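Side-chain contact in envelope glycoprotein (Bourbon virus, PDB 5ZKX), which probably drives fusion of the viral envelope with the host-cell membrane, as a trimeric, gp64-like fusion glycoprotein captured here in its postfusion form: residues Ala163-Pro168 with Thr181-Gly186. Numbering follows the deposited sequence.
Sequences AVIVMP and TFWTDG
Trp183 meets Ile165 and Met167 with its six-membered ring, and these three side chains account for most of the surface buried between residues 163-168 and 181-186. CD1 of Ile165 lies 3.6 Å from Trp183 CZ3 and 3.8 Å from Trp183 CH2, while the methyl CE of Met167 comes 3.8 Å from Trp183 CZ2. Both methyls approach obliquely, from the same side of the ring plane. With CG1 of Ile165 set anti to its carbonyl carbon (chi1 -51°) and the chain extended beyond it (chi2 157°), CD1 is carried out to the indole; the bends of Met167 at chi2 and chi3 bring its CE to the CZ2 side of the same ring. The backbones stay well apart, Ile165 CA lying 10.2 Å from Thr181 CA, and the strands belong to separate antiparallel sheets: 162-166 pairs with 153-155 and 172-174, 182-185 with 188-192. Around the indole, Tyr190 stacks on it and Arg173 makes a cation-pi contact, while Trp424 of helix 422-437 touches Met167. Because the close approaches are all between carbons, the two segments are held by dispersion and probably the exclusion of water, without polar bonds; between the sheets, the cation-pi contact from Arg173, on the strand next to 162-166, supplements this.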
loop_
_atom_site.group_PDB
_atom_site.type_symbol
_atom_site.label_atom_id
_atom_site.label_comp_id
_atom_site.label_asym_id
_atom_site.label_seq_id
_atom_site.Cartn_x
_atom_site.Cartn_y
_atom_site.Cartn_z
ATOM N N ALA A 163 -3.508 -25.587 8.203
ATOM C CA ALA A 163 -3.760 -25.059 6.870
ATOM C C ALA A 163 -5.243 -24.743 6.701
ATOM O O ALA A 163 -6.102 -25.561 7.045
ATOM C CB ALA A 163 -3.311 -26.066 5.810
ATOM N N VAL A 164 -5.542 -23.556 6.167
ATOM C CA VAL A 164 -6.915 -23.099 5.989
ATOM C C VAL A 164 -7.030 -22.298 4.699
ATOM O O VAL A 164 -6.041 -21.802 4.153
ATOM C CB VAL A 164 -7.413 -22.234 7.169
ATOM C CG1 VAL A 164 -7.557 -23.069 8.432
ATOM C CG2 VAL A 164 -6.479 -21.054 7.397
ATOM N N ILE A 165 -8.263 -22.175 4.219
ATOM C CA ILE A 165 -8.605 -21.246 3.151
ATOM C C ILE A 165 -9.333 -20.069 3.775
ATOM O O ILE A 165 -10.268 -20.255 4.566
ATOM C CB ILE A 165 -9.467 -21.917 2.070
ATOM C CG1 ILE A 165 -8.821 -23.223 1.611
ATOM C CG2 ILE A 165 -9.659 -20.971 0.888
ATOM C CD1 ILE A 165 -9.788 -24.204 0.989
ATOM N N VAL A 166 -8.901 -18.858 3.436
ATOM C CA VAL A 166 -9.488 -17.635 3.965
ATOM C C VAL A 166 -10.509 -17.117 2.965
ATOM O O VAL A 166 -10.206 -16.956 1.775
ATOM C CB VAL A 166 -8.407 -16.580 4.267
ATOM C CG1 VAL A 166 -7.578 -17.009 5.462
ATOM C CG2 VAL A 166 -7.505 -16.372 3.063
ATOM N N MET A 167 -11.724 -16.882 3.439
ATOM C CA MET A 167 -12.768 -16.326 2.600
ATOM C C MET A 167 -12.659 -14.806 2.570
ATOM O O MET A 167 -12.095 -14.197 3.482
ATOM C CB MET A 167 -14.140 -16.751 3.116
ATOM C CG MET A 167 -14.322 -18.256 3.245
ATOM S SD MET A 167 -14.400 -19.072 1.639
ATOM C CE MET A 167 -13.066 -20.249 1.777
ATOM N N PRO A 168 -13.166 -14.169 1.513
ATOM C CA PRO A 168 -13.135 -12.699 1.475
ATOM C C PRO A 168 -13.883 -12.041 2.625
ATOM O O PRO A 168 -13.563 -10.902 2.983
ATOM C CB PRO A 168 -13.770 -12.374 0.116
ATOM C CG PRO A 168 -13.466 -13.573 -0.723
ATOM C CD PRO A 168 -13.542 -14.751 0.212
ATOM N N THR A 181 -10.150 -31.408 -0.469
ATOM C CA THR A 181 -11.182 -30.620 0.199
ATOM C C THR A 181 -12.181 -30.045 -0.803
ATOM O O THR A 181 -11.812 -29.308 -1.723
ATOM C CB THR A 181 -10.545 -29.499 1.030
ATOM O OG1 THR A 181 -11.568 -28.666 1.590
ATOM C CG2 THR A 181 -9.625 -28.653 0.186
ATOM N N PHE A 182 -13.449 -30.414 -0.621
ATOM C CA PHE A 182 -14.553 -30.004 -1.477
ATOM C C PHE A 182 -15.676 -29.462 -0.604
ATOM O O PHE A 182 -15.887 -29.935 0.516
ATOM C CB PHE A 182 -15.056 -31.187 -2.327
ATOM C CG PHE A 182 -16.404 -30.962 -2.961
ATOM C CD1 PHE A 182 -16.510 -30.319 -4.184
ATOM C CD2 PHE A 182 -17.562 -31.416 -2.347
ATOM C CE1 PHE A 182 -17.744 -30.116 -4.773
ATOM C CE2 PHE A 182 -18.799 -31.215 -2.931
ATOM C CZ PHE A 182 -18.888 -30.566 -4.147
ATOM N N TRP A 183 -16.393 -28.461 -1.113
ATOM C CA TRP A 183 -17.546 -27.940 -0.392
ATOM C C TRP A 183 -18.441 -27.162 -1.346
ATOM O O TRP A 183 -18.083 -26.888 -2.495
ATOM C CB TRP A 183 -17.123 -27.080 0.808
ATOM C CG TRP A 183 -16.737 -25.668 0.493
ATOM C CD1 TRP A 183 -17.553 -24.577 0.492
ATOM C CD2 TRP A 183 -15.426 -25.189 0.169
ATOM N NE1 TRP A 183 -16.836 -23.448 0.177
ATOM C CE2 TRP A 183 -15.528 -23.796 -0.027
ATOM C CE3 TRP A 183 -14.178 -25.802 0.021
ATOM C CZ2 TRP A 183 -14.431 -23.009 -0.366
ATOM C CZ3 TRP A 183 -13.090 -25.019 -0.315
ATOM C CH2 TRP A 183 -13.223 -23.638 -0.506
ATOM N N THR A 184 -19.619 -26.806 -0.840
ATOM C CA THR A 184 -20.685 -26.200 -1.624
ATOM C C THR A 184 -21.286 -25.042 -0.841
ATOM O O THR A 184 -21.543 -25.167 0.359
ATOM C CB THR A 184 -21.767 -27.242 -1.954
ATOM O OG1 THR A 184 -21.342 -28.047 -3.060
ATOM C CG2 THR A 184 -23.081 -26.574 -2.292
ATOM N N ASP A 185 -21.504 -23.915 -1.519
ATOM C CA ASP A 185 -22.128 -22.742 -0.904
ATOM C C ASP A 185 -23.097 -22.143 -1.919
ATOM O O ASP A 185 -22.677 -21.432 -2.837
ATOM C CB ASP A 185 -21.087 -21.719 -0.462
ATOM C CG ASP A 185 -21.640 -20.706 0.534
ATOM O OD1 ASP A 185 -22.876 -20.532 0.597
ATOM O OD2 ASP A 185 -20.836 -20.079 1.254
ATOM N N GLY A 186 -24.382 -22.427 -1.745
ATOM C CA GLY A 186 -25.389 -21.879 -2.639
ATOM C C GLY A 186 -25.196 -22.377 -4.057
ATOM O O GLY A 186 -25.258 -23.580 -4.331
#